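Local coordinates for IroE protein (Escherichia coli, PDB 2GZS) that hydrolyses the trilactone of the siderophore enterobactin and its glucosylated forms, preferring the iron-free compounds and usually cutting once to give linear trimers, at residues V9-S14 against P72-V77; I45-D50 against S163-Y168; Y92-A97 against N118-L123; R143-H148 against L153-S158. All coordinates share one frame; numbering follows the deposited sequence.

Contact 1 (V9-S14 against P72-V77); sequences VFYHFS and PVIVAV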
# COMPACT_ATOMS: atom_id res chain seq x y z
N VAL A 9 19.99 -9.94 9.50
CA VAL A 9 20.15 -11.38 9.40
C VAL A 9 18.92 -12.04 8.86
O VAL A 9 18.90 -13.18 8.42
CB VAL A 9 20.50 -11.97 10.79
CG1 VAL A 9 21.91 -11.66 11.18
CG2 VAL A 9 19.54 -11.41 11.85
N PHE A 10 17.73 -11.37 8.86
CA PHE A 10 16.50 -12.00 8.47
C PHE A 10 16.14 -11.84 6.97
O PHE A 10 15.38 -12.62 6.45
CB PHE A 10 15.37 -11.36 9.33
CG PHE A 10 15.44 -11.81 10.81
CD1 PHE A 10 15.10 -13.09 11.14
CD2 PHE A 10 15.88 -10.87 11.74
CE1 PHE A 10 15.17 -13.46 12.50
CE2 PHE A 10 15.97 -11.22 13.08
CZ PHE A 10 15.65 -12.52 13.40
N TYR A 11 16.72 -10.82 6.37
CA TYR A 11 16.31 -10.36 5.03
C TYR A 11 17.51 -9.74 4.32
O TYR A 11 18.41 -9.21 4.93
CB TYR A 11 15.27 -9.22 5.14
CG TYR A 11 13.82 -9.55 5.18
CD1 TYR A 11 13.22 -10.08 6.33
CD2 TYR A 11 12.98 -9.36 4.07
CE1 TYR A 11 11.88 -10.42 6.45
CE2 TYR A 11 11.64 -9.70 4.18
CZ TYR A 11 11.07 -10.21 5.34
OH TYR A 11 9.74 -10.54 5.44
N HIS A 12 17.53 -9.79 2.99
CA HIS A 12 18.54 -9.10 2.19
C HIS A 12 17.84 -8.09 1.28
O HIS A 12 16.72 -8.28 0.89
CB HIS A 12 19.36 -10.04 1.31
CG HIS A 12 18.73 -11.03 0.42
ND1 HIS A 12 18.11 -12.17 0.85
CD2 HIS A 12 18.60 -11.07 -0.94
CE1 HIS A 12 17.63 -12.91 -0.14
NE2 HIS A 12 17.93 -12.22 -1.22
N PHE A 13 18.57 -7.06 0.94
CA PHE A 13 17.92 -5.92 0.28
C PHE A 13 18.63 -5.55 -1.00
O PHE A 13 19.83 -5.66 -1.12
CB PHE A 13 18.06 -4.72 1.20
CG PHE A 13 17.38 -4.89 2.53
CD1 PHE A 13 16.11 -4.40 2.71
CD2 PHE A 13 18.07 -5.56 3.56
CE1 PHE A 13 15.51 -4.57 3.95
CE2 PHE A 13 17.44 -5.71 4.79
CZ PHE A 13 16.17 -5.24 4.97
N SER A 14 17.84 -5.02 -1.94
CA SER A 14 18.47 -4.36 -3.08
C SER A 14 17.69 -3.09 -3.39
O SER A 14 16.55 -2.95 -2.88
CB SER A 14 18.60 -5.34 -4.24
OG SER A 14 17.35 -5.87 -4.56
N PRO A 72 7.06 -12.08 4.09
CA PRO A 72 6.86 -11.64 2.71
C PRO A 72 8.07 -10.95 2.09
O PRO A 72 8.87 -10.37 2.83
CB PRO A 72 5.71 -10.58 2.89
CG PRO A 72 6.06 -9.99 4.23
CD PRO A 72 6.54 -11.12 5.09
N VAL A 73 8.09 -10.95 0.76
CA VAL A 73 8.89 -9.93 0.07
C VAL A 73 8.27 -8.53 0.30
O VAL A 73 7.02 -8.44 0.23
CB VAL A 73 9.02 -10.24 -1.41
CG1 VAL A 73 9.71 -9.20 -2.25
CG2 VAL A 73 9.82 -11.59 -1.56
N ILE A 74 9.13 -7.58 0.58
CA ILE A 74 8.62 -6.21 0.86
C ILE A 74 9.16 -5.32 -0.23
O ILE A 74 10.38 -5.26 -0.48
CB ILE A 74 9.14 -5.75 2.21
CG1 ILE A 74 8.85 -6.77 3.34
CG2 ILE A 74 8.58 -4.37 2.50
CD1 ILE A 74 9.31 -6.26 4.69
N VAL A 75 8.30 -4.60 -0.94
CA VAL A 75 8.74 -3.67 -1.98
C VAL A 75 8.36 -2.28 -1.50
O VAL A 75 7.16 -1.97 -1.50
CB VAL A 75 8.15 -3.95 -3.37
CG1 VAL A 75 8.65 -2.95 -4.38
CG2 VAL A 75 8.47 -5.39 -3.78
N ALA A 76 9.33 -1.48 -1.09
CA ALA A 76 9.03 -0.13 -0.59
C ALA A 76 9.26 0.83 -1.74
O ALA A 76 10.37 0.99 -2.24
CB ALA A 76 9.96 0.17 0.57
N VAL A 77 8.14 1.43 -2.20
CA VAL A 77 8.22 2.28 -3.42
C VAL A 77 8.38 3.72 -2.93
O VAL A 77 7.35 4.31 -2.48
CB VAL A 77 6.97 2.11 -4.27
CG1 VAL A 77 7.06 2.95 -5.54
CG2 VAL A 77 6.81 0.59 -4.56
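Y11 reaches across to P72 with its phenol end, and the two side chains meet at about a right angle. The hydroxyl OH of Y11 donates a hydrogen bond to the carbonyl O of P72, 2.8 Å away. The bond bends at the carbonyl, with a C=O...donor angle of 138°, and the donor is tilted 18° from the carbonyl plane. That carbonyl oxygen lies at the edge of the Y11 ring, near its plane. The CD atom of the P72 ring also sits against the Y11 hydroxyl, 3.3 Å from OH.

In the mixed central sheet of this alpha/beta-hydrolase, strand 11-19 is outermost. Strand 26-34 separates it from strand 73-79, so the two segments are not sheet neighbours. The side chain of Y11 bridges the gap near the start of both strands. With CG anti to the carbonyl carbon (chi1 -90°), its ring extends toward P72.

I74 crosses the same ring, again at about a right angle. Its CG1 touches CE2 of Y11 at 4.1 Å, an oblique apolar contact. A32 of the intervening strand touches Y11 as well. L63 and L66 of helix 60-66 pack on the tyrosine, and M48 of strand 43-48 packs on I74.

Contact 2 (I45-D50 against S163-Y168); sequences ILYMLD and SYFRSY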
# COMPACT_ATOMS: atom_id res chain seq x y z
N ILE A 45 3.85 -11.04 -1.19
CA ILE A 45 4.66 -9.86 -1.45
C ILE A 45 3.80 -8.62 -1.19
O ILE A 45 2.63 -8.65 -1.60
CB ILE A 45 5.23 -9.85 -2.90
CG1 ILE A 45 6.17 -8.67 -3.16
CG2 ILE A 45 4.10 -9.95 -3.96
CD1 ILE A 45 6.92 -8.78 -4.52
N LEU A 46 4.38 -7.62 -0.50
CA LEU A 46 3.56 -6.45 -0.18
C LEU A 46 4.29 -5.22 -0.75
O LEU A 46 5.44 -4.99 -0.38
CB LEU A 46 3.39 -6.37 1.33
CG LEU A 46 2.44 -5.22 1.77
CD1 LEU A 46 1.04 -5.29 1.21
CD2 LEU A 46 2.40 -5.19 3.30
N TYR A 47 3.61 -4.50 -1.63
CA TYR A 47 4.07 -3.26 -2.23
C TYR A 47 3.61 -2.08 -1.34
O TYR A 47 2.39 -2.11 -1.01
CB TYR A 47 3.50 -3.12 -3.64
CG TYR A 47 4.19 -4.05 -4.65
CD1 TYR A 47 5.19 -3.54 -5.47
CD2 TYR A 47 3.79 -5.37 -4.69
CE1 TYR A 47 5.85 -4.37 -6.41
CE2 TYR A 47 4.45 -6.18 -5.62
CZ TYR A 47 5.43 -5.68 -6.43
OH TYR A 47 6.06 -6.55 -7.34
N MSE A 48 4.50 -1.22 -0.95
CA MSE A 48 4.20 -0.22 0.07
C MSE A 48 4.58 1.17 -0.41
O MSE A 48 5.70 1.43 -0.82
CB MSE A 48 5.03 -0.56 1.34
CG MSE A 48 4.63 -2.02 1.78
SE MSE A 48 5.34 -2.48 3.54
CE MSE A 48 6.83 -1.65 2.70
N LEU A 49 3.56 2.07 -0.36
CA LEU A 49 3.88 3.44 -0.76
C LEU A 49 4.65 4.20 0.35
O LEU A 49 4.88 3.70 1.45
CB LEU A 49 2.57 4.17 -1.06
CG LEU A 49 1.68 3.52 -2.14
CD1 LEU A 49 0.59 4.54 -2.58
CD2 LEU A 49 2.30 2.84 -3.29
N ASP A 50 5.05 5.43 0.06
CA ASP A 50 5.91 6.18 0.96
C ASP A 50 7.11 5.38 1.40
O ASP A 50 7.42 5.28 2.59
CB ASP A 50 5.09 6.71 2.16
CG ASP A 50 4.06 7.75 1.70
OD1 ASP A 50 4.45 8.62 0.86
OD2 ASP A 50 2.94 7.64 2.25
N SER A 163 -6.31 -5.32 -11.71
CA SER A 163 -6.42 -6.78 -11.56
C SER A 163 -5.11 -7.37 -11.07
O SER A 163 -4.89 -8.61 -11.06
CB SER A 163 -6.81 -7.47 -12.88
OG SER A 163 -5.88 -7.01 -13.87
N TYR A 164 -4.16 -6.56 -10.66
CA TYR A 164 -2.81 -7.05 -10.40
C TYR A 164 -2.62 -7.49 -8.97
O TYR A 164 -1.88 -8.41 -8.64
CB TYR A 164 -1.78 -5.93 -10.72
CG TYR A 164 -0.35 -6.42 -10.78
CD1 TYR A 164 0.12 -7.09 -11.92
CD2 TYR A 164 0.51 -6.20 -9.72
CE1 TYR A 164 1.45 -7.53 -11.98
CE2 TYR A 164 1.81 -6.64 -9.82
CZ TYR A 164 2.29 -7.30 -10.93
OH TYR A 164 3.63 -7.70 -10.83
N PHE A 165 -3.24 -6.77 -8.02
CA PHE A 165 -3.10 -7.11 -6.63
C PHE A 165 -4.27 -7.91 -6.10
O PHE A 165 -5.39 -7.77 -6.59
CB PHE A 165 -2.96 -5.82 -5.74
CG PHE A 165 -1.78 -4.98 -6.13
CD1 PHE A 165 -0.49 -5.23 -5.65
CD2 PHE A 165 -1.97 -3.93 -7.02
CE1 PHE A 165 0.54 -4.43 -6.11
CE2 PHE A 165 -0.91 -3.18 -7.46
CZ PHE A 165 0.37 -3.39 -6.97
N ARG A 166 -4.06 -8.74 -5.08
CA ARG A 166 -5.14 -9.48 -4.47
C ARG A 166 -5.56 -8.90 -3.12
O ARG A 166 -6.70 -9.11 -2.70
CB ARG A 166 -4.70 -10.95 -4.31
CG ARG A 166 -4.60 -11.59 -5.71
CD ARG A 166 -5.99 -11.85 -6.27
NE ARG A 166 -6.61 -13.03 -5.68
CZ ARG A 166 -6.70 -14.23 -6.25
NH1 ARG A 166 -6.21 -14.43 -7.46
NH2 ARG A 166 -7.29 -15.23 -5.61
N SER A 167 -4.64 -8.24 -2.42
CA SER A 167 -4.97 -7.69 -1.12
C SER A 167 -4.65 -6.18 -1.11
O SER A 167 -3.61 -5.76 -1.58
CB SER A 167 -4.17 -8.39 0.01
OG SER A 167 -4.79 -9.69 0.16
N TYR A 168 -5.63 -5.44 -0.57
CA TYR A 168 -5.51 -3.96 -0.64
C TYR A 168 -5.62 -3.39 0.78
O TYR A 168 -6.75 -3.53 1.35
CB TYR A 168 -6.63 -3.44 -1.54
CG TYR A 168 -6.45 -3.83 -3.02
CD1 TYR A 168 -5.96 -2.98 -3.96
CD2 TYR A 168 -6.82 -5.14 -3.37
CE1 TYR A 168 -5.79 -3.36 -5.29
CE2 TYR A 168 -6.68 -5.55 -4.71
CZ TYR A 168 -6.19 -4.66 -5.62
OH TYR A 168 -6.04 -5.06 -6.95
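Y47 and F165 meet as an aromatic pair in the alpha/beta-hydrolase fold, on the side of the central sheet where helix 117-132 packs on both. Y47 lies on strand 43-48. F165 lies in the turn that leads into strand 167-171. Strand 143-148 runs between these two strands, so the rings join across an intervening strand.

The aromatic contact is an offset edge-to-face pair. The edge of F165 is directed at the face of Y47, with centroids 5.7 Å apart and planes at 74°. The contact is made by one corner of the phenylalanine: CE1 of F165 lies 3.7 Å from CD2 of Y47 and 3.9 Å from its CG. The two side chains cross at about a right angle. Y164 packs on a face of the F165 ring, its CD2 3.9 Å above the plane and over the centre. F165 is thus met at its edge by Y47 and on a face by its own neighbour in sequence.

The polar groups are held separately. The hydroxyl of Y47 is hydrogen-bonded to E133. The Y164 ring makes a cation-pi contact with R143, and R143 also bonds the backbone O of Y164. This secures the turn to the strand between the two segments. OH of Y168, at the start of strand 167-171, donates back to the backbone O of F165 at 2.8 Å, from above the carbonyl plane and 41° out of it.

Contact 3 (Y92-A97 against N118-L123); sequences YDYTPA and NNFRQL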
# COMPACT_ATOMS: atom_id res chain seq x y z
N TYR A 92 0.78 14.10 -6.14
CA TYR A 92 0.39 13.84 -7.55
C TYR A 92 0.12 12.36 -7.80
O TYR A 92 -0.92 11.94 -8.28
CB TYR A 92 1.47 14.35 -8.49
CG TYR A 92 0.95 14.27 -9.93
CD1 TYR A 92 -0.11 15.04 -10.40
CD2 TYR A 92 1.51 13.39 -10.82
CE1 TYR A 92 -0.56 14.92 -11.74
CE2 TYR A 92 1.11 13.22 -12.13
CZ TYR A 92 0.06 14.01 -12.56
OH TYR A 92 -0.36 13.86 -13.87
N ASP A 93 1.17 11.56 -7.44
CA ASP A 93 1.06 10.14 -7.83
C ASP A 93 -0.02 9.35 -7.19
O ASP A 93 -0.53 8.36 -7.73
CB ASP A 93 2.39 9.44 -7.47
CG ASP A 93 3.56 9.76 -8.36
OD1 ASP A 93 3.32 10.17 -9.53
OD2 ASP A 93 4.72 9.61 -7.93
N TYR A 94 -0.42 9.76 -5.92
CA TYR A 94 -1.33 8.91 -5.16
C TYR A 94 -2.78 9.28 -5.26
O TYR A 94 -3.68 8.55 -4.77
CB TYR A 94 -0.93 8.89 -3.67
CG TYR A 94 0.46 8.34 -3.38
CD1 TYR A 94 1.29 7.78 -4.33
CD2 TYR A 94 0.92 8.42 -2.06
CE1 TYR A 94 2.57 7.29 -3.99
CE2 TYR A 94 2.18 7.95 -1.71
CZ TYR A 94 2.99 7.39 -2.69
OH TYR A 94 4.25 6.92 -2.34
N THR A 95 -3.03 10.43 -5.92
CA THR A 95 -4.40 10.91 -5.87
C THR A 95 -5.18 10.75 -7.18
O THR A 95 -4.64 10.95 -8.27
CB THR A 95 -4.44 12.43 -5.53
OG1 THR A 95 -3.58 13.11 -6.46
CG2 THR A 95 -4.03 12.69 -4.09
N PRO A 96 -6.46 10.41 -7.11
CA PRO A 96 -7.34 10.33 -8.30
C PRO A 96 -7.87 11.74 -8.58
O PRO A 96 -7.72 12.66 -7.74
CB PRO A 96 -8.49 9.42 -7.83
CG PRO A 96 -8.63 9.82 -6.40
CD PRO A 96 -7.22 10.08 -5.87
N ALA A 97 -8.53 11.95 -9.70
CA ALA A 97 -9.16 13.22 -10.03
C ALA A 97 -9.96 13.92 -8.95
O ALA A 97 -9.76 15.13 -8.77
CB ALA A 97 -10.14 12.93 -11.18
N ASN A 118 -3.61 7.19 -12.00
CA ASN A 118 -3.62 6.14 -13.04
C ASN A 118 -2.26 6.04 -13.67
O ASN A 118 -1.85 4.89 -13.99
CB ASN A 118 -4.69 6.49 -14.05
CG ASN A 118 -6.10 6.34 -13.56
OD1 ASN A 118 -6.40 5.70 -12.56
ND2 ASN A 118 -7.05 6.89 -14.32
N ASN A 119 -1.54 7.13 -13.86
CA ASN A 119 -0.20 6.98 -14.47
C ASN A 119 0.76 6.32 -13.50
O ASN A 119 1.63 5.57 -13.97
CB ASN A 119 0.38 8.34 -14.86
CG ASN A 119 -0.49 9.20 -15.77
OD1 ASN A 119 -0.83 10.31 -15.39
ND2 ASN A 119 -0.82 8.70 -16.93
N PHE A 120 0.59 6.59 -12.19
CA PHE A 120 1.50 5.94 -11.22
C PHE A 120 1.14 4.45 -11.17
O PHE A 120 2.09 3.64 -11.10
CB PHE A 120 1.32 6.62 -9.87
CG PHE A 120 2.16 5.94 -8.77
CD1 PHE A 120 3.55 5.85 -8.88
CD2 PHE A 120 1.50 5.39 -7.67
CE1 PHE A 120 4.29 5.22 -7.87
CE2 PHE A 120 2.27 4.73 -6.70
CZ PHE A 120 3.65 4.62 -6.80
N ARG A 121 -0.11 4.07 -11.23
CA ARG A 121 -0.48 2.65 -11.23
C ARG A 121 0.11 2.00 -12.49
O ARG A 121 0.56 0.85 -12.37
CB ARG A 121 -1.98 2.46 -11.13
CG ARG A 121 -2.32 0.95 -10.96
CD ARG A 121 -3.71 0.75 -10.31
NE ARG A 121 -4.60 1.75 -10.82
CZ ARG A 121 -5.12 2.84 -10.24
NH1 ARG A 121 -5.89 3.55 -11.06
NH2 ARG A 121 -4.94 3.25 -9.00
N GLN A 122 0.10 2.64 -13.66
CA GLN A 122 0.70 1.99 -14.84
C GLN A 122 2.16 1.81 -14.60
O GLN A 122 2.74 0.76 -14.93
CB GLN A 122 0.44 2.94 -16.04
CG GLN A 122 1.28 2.58 -17.27
CD GLN A 122 0.43 2.20 -18.46
OE1 GLN A 122 0.92 1.52 -19.37
NE2 GLN A 122 -0.81 2.70 -18.37
N LEU A 123 2.88 2.76 -14.04
CA LEU A 123 4.29 2.63 -13.74
C LEU A 123 4.48 1.43 -12.80
O LEU A 123 5.35 0.55 -12.96
CB LEU A 123 4.83 3.89 -13.05
CG LEU A 123 6.16 3.72 -12.34
CD1 LEU A 123 7.27 3.54 -13.37
CD2 LEU A 123 6.50 4.93 -11.47
O HOH W 1 1.14 12.19 -15.70
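F120 lays its ring against D93, whose CB sits 4.2 Å from the ring centroid in an off-centre CH-pi contact. Among the side-chain atoms, CB of D93 comes nearest to CG of F120, at 3.7 Å. The carboxylate of D93 lies nearly parallel to the ring, the planes 12° apart, although the two side chains cross at about a right angle. F120 has CG anti to its own N (chi1 176°), which carries the ring from helix 117-132 over to D93 and Y94. The backbone O of D93 lies 3.3 Å from CB of F120.

Y94 meets the far end of the same ring. Its CE1 is 3.7 Å from CE2 of F120, with the ring planes at 45°, an oblique aromatic contact. F154 of helix 150-161 adds an edge-to-face partner to F120.

On its exposed side the contact runs through a water. One water donates to OD1 of N119 at 2.7 Å and is hydrogen-bonded to OH of Y92 at 2.9 Å. The two side chains themselves stay 3.9 Å apart, OH to OD1.

The contact joins helix 117-132 to segment 92-97 near the active site of the alpha/beta-hydrolase fold. The side chain of Y94 is about 8 Å from that of the nucleophile S149, and its hydroxyl is hydrogen-bonded to the backbone N of D50.

The carboxylate of D93 is buried, but it has a salt bridge to R25 and hydrogen bonds from the hydroxyls of Y27 and Y79. These partners probably keep it ionised, while its apolar CB is left to pack on F120.

Contact 4 (R143-H148 against L153-S158); sequences RGLWGH and LFVLDS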
# COMPACT_ATOMS: atom_id res chain seq x y z
N ARG A 143 -0.28 -11.25 -3.48
CA ARG A 143 0.29 -9.93 -3.78
C ARG A 143 -0.57 -8.83 -3.18
O ARG A 143 -1.77 -8.79 -3.47
CB ARG A 143 0.39 -9.76 -5.30
CG ARG A 143 1.13 -8.48 -5.68
CD ARG A 143 1.19 -8.40 -7.17
NE ARG A 143 2.16 -9.25 -7.91
CZ ARG A 143 1.78 -9.93 -9.00
NH1 ARG A 143 0.56 -9.92 -9.55
NH2 ARG A 143 2.63 -10.68 -9.67
N GLY A 144 0.06 -8.01 -2.34
CA GLY A 144 -0.76 -6.95 -1.67
C GLY A 144 -0.12 -5.59 -1.91
O GLY A 144 0.98 -5.39 -2.37
N LEU A 145 -0.98 -4.57 -1.62
CA LEU A 145 -0.65 -3.14 -1.79
C LEU A 145 -1.03 -2.40 -0.51
O LEU A 145 -2.17 -2.63 -0.06
CB LEU A 145 -1.43 -2.62 -3.02
CG LEU A 145 -1.21 -1.07 -3.24
CD1 LEU A 145 0.20 -0.79 -3.71
CD2 LEU A 145 -2.22 -0.64 -4.29
N TRP A 146 -0.20 -1.55 0.02
CA TRP A 146 -0.50 -0.75 1.21
C TRP A 146 -0.11 0.69 0.95
O TRP A 146 0.89 1.02 0.35
CB TRP A 146 0.37 -1.29 2.42
CG TRP A 146 0.26 -0.39 3.65
CD1 TRP A 146 -0.68 -0.51 4.67
CD2 TRP A 146 1.10 0.74 3.97
NE1 TRP A 146 -0.43 0.52 5.56
CE2 TRP A 146 0.61 1.29 5.20
CE3 TRP A 146 2.20 1.34 3.32
CZ2 TRP A 146 1.23 2.42 5.79
CZ3 TRP A 146 2.81 2.48 3.93
CH2 TRP A 146 2.29 2.96 5.14
N GLY A 147 -0.96 1.58 1.58
CA GLY A 147 -0.62 3.01 1.62
C GLY A 147 -1.42 3.73 2.71
O GLY A 147 -2.46 3.22 3.08
N HIS A 148 -0.83 4.88 3.11
CA HIS A 148 -1.46 5.66 4.18
C HIS A 148 -1.75 7.09 3.71
O HIS A 148 -0.94 7.69 3.06
CB HIS A 148 -0.46 5.71 5.38
CG HIS A 148 -0.88 6.58 6.54
ND1 HIS A 148 -0.46 7.89 6.64
CD2 HIS A 148 -1.67 6.31 7.60
CE1 HIS A 148 -0.98 8.37 7.76
NE2 HIS A 148 -1.72 7.48 8.38
N LEU A 153 -5.80 6.61 -0.23
CA LEU A 153 -6.66 6.88 -1.38
C LEU A 153 -6.20 6.09 -2.63
O LEU A 153 -7.06 5.54 -3.36
CB LEU A 153 -6.65 8.38 -1.79
CG LEU A 153 -7.10 9.27 -0.62
CD1 LEU A 153 -7.03 10.74 -1.08
CD2 LEU A 153 -8.52 8.89 -0.18
N PHE A 154 -4.89 6.07 -2.80
CA PHE A 154 -4.35 5.33 -3.95
C PHE A 154 -4.76 3.87 -3.87
O PHE A 154 -5.09 3.25 -4.89
CB PHE A 154 -2.81 5.41 -3.99
CG PHE A 154 -2.27 4.67 -5.20
CD1 PHE A 154 -2.35 5.22 -6.48
CD2 PHE A 154 -1.71 3.40 -5.04
CE1 PHE A 154 -1.91 4.48 -7.58
CE2 PHE A 154 -1.26 2.64 -6.13
CZ PHE A 154 -1.35 3.22 -7.38
N VAL A 155 -4.73 3.29 -2.64
CA VAL A 155 -5.13 1.87 -2.55
C VAL A 155 -6.57 1.63 -2.92
O VAL A 155 -6.94 0.70 -3.61
CB VAL A 155 -4.85 1.36 -1.13
CG1 VAL A 155 -5.37 -0.05 -0.87
CG2 VAL A 155 -3.35 1.37 -0.86
N LEU A 156 -7.48 2.53 -2.47
CA LEU A 156 -8.91 2.42 -2.87
C LEU A 156 -9.08 2.55 -4.39
O LEU A 156 -9.81 1.76 -5.01
CB LEU A 156 -9.77 3.48 -2.17
CG LEU A 156 -9.91 3.34 -0.66
CD1 LEU A 156 -10.72 4.51 -0.07
CD2 LEU A 156 -10.53 2.00 -0.27
N ASP A 157 -8.41 3.52 -4.96
CA ASP A 157 -8.42 3.77 -6.40
C ASP A 157 -7.97 2.50 -7.15
O ASP A 157 -8.54 2.13 -8.20
CB ASP A 157 -7.59 5.01 -6.73
CG ASP A 157 -7.67 5.43 -8.19
OD1 ASP A 157 -8.82 5.72 -8.63
OD2 ASP A 157 -6.67 5.51 -8.95
N SER A 158 -6.97 1.84 -6.58
CA SER A 158 -6.41 0.64 -7.22
C SER A 158 -7.33 -0.54 -6.98
O SER A 158 -7.51 -1.38 -7.90
CB SER A 158 -5.04 0.34 -6.56
OG SER A 158 -4.14 1.38 -6.84
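G147 and V155 mark the closest backbone approach, their CA atoms 6.2 Å apart. Strand 143-148 and helix 150-161 are the first two elements of a beta-alpha-beta unit that strand 167-171 completes. The local axes come within 7.3 Å and run at 143°, so the helix turns back over the strand. The sharp turn between them fits the nucleophile elbow of the alpha/beta-hydrolases: G147 to G151 match the GxSxG pattern, with S149 the active-site serine. H148, at the strand end, touches the bound diisopropyl phosphonate.

V155 points at the strand. Its CG2, anti to the carbonyl carbon, rests 3.4 Å from N of G147 and also meets the carbonyl carbon of W146. G147 has no side chain at this point, and the methyl packs directly on the main chain.

L145 lies two residues earlier, on the same side of the strand. It slides past V155 in the opposite direction, CG to CG2 at 4.0 Å. With CG anti to the backbone N (chi1 177°), L145 turns CD2 toward F154 and S158, one turn apart on the helix. That methyl lies 3.9 Å from CE2 of F154 and 3.8 Å from CB of S158.

S158 is fixed by its own helix and by R121, which bonds its hydroxyl. The backbone O of F154 accepts both N and OG of S158, from opposite faces of its plane; OG donates to that O over 2.9 Å.

From the N terminus, 9-14 waits until 72-77 to close contact 1. Segment 45-50 lies inside that loop, but its partner, 163-168, comes later, so contacts 1 and 2 cross. Contact 3 closes a short loop between 92-97 and 118-123. Contact 4 closes a shorter one between 143-148 and 153-158. These two follow in series, and both nest inside the loop of contact 2. Contacts 1, 2 and 4 share the central sheet: strand 43-48 is flanked by 73-79 and 143-148. Contact 3 brings helices 87-93 and 117-132 together. It meets contact 4 through the salt bridge of R121 with D157, and contact 2 where L49 packs on F120.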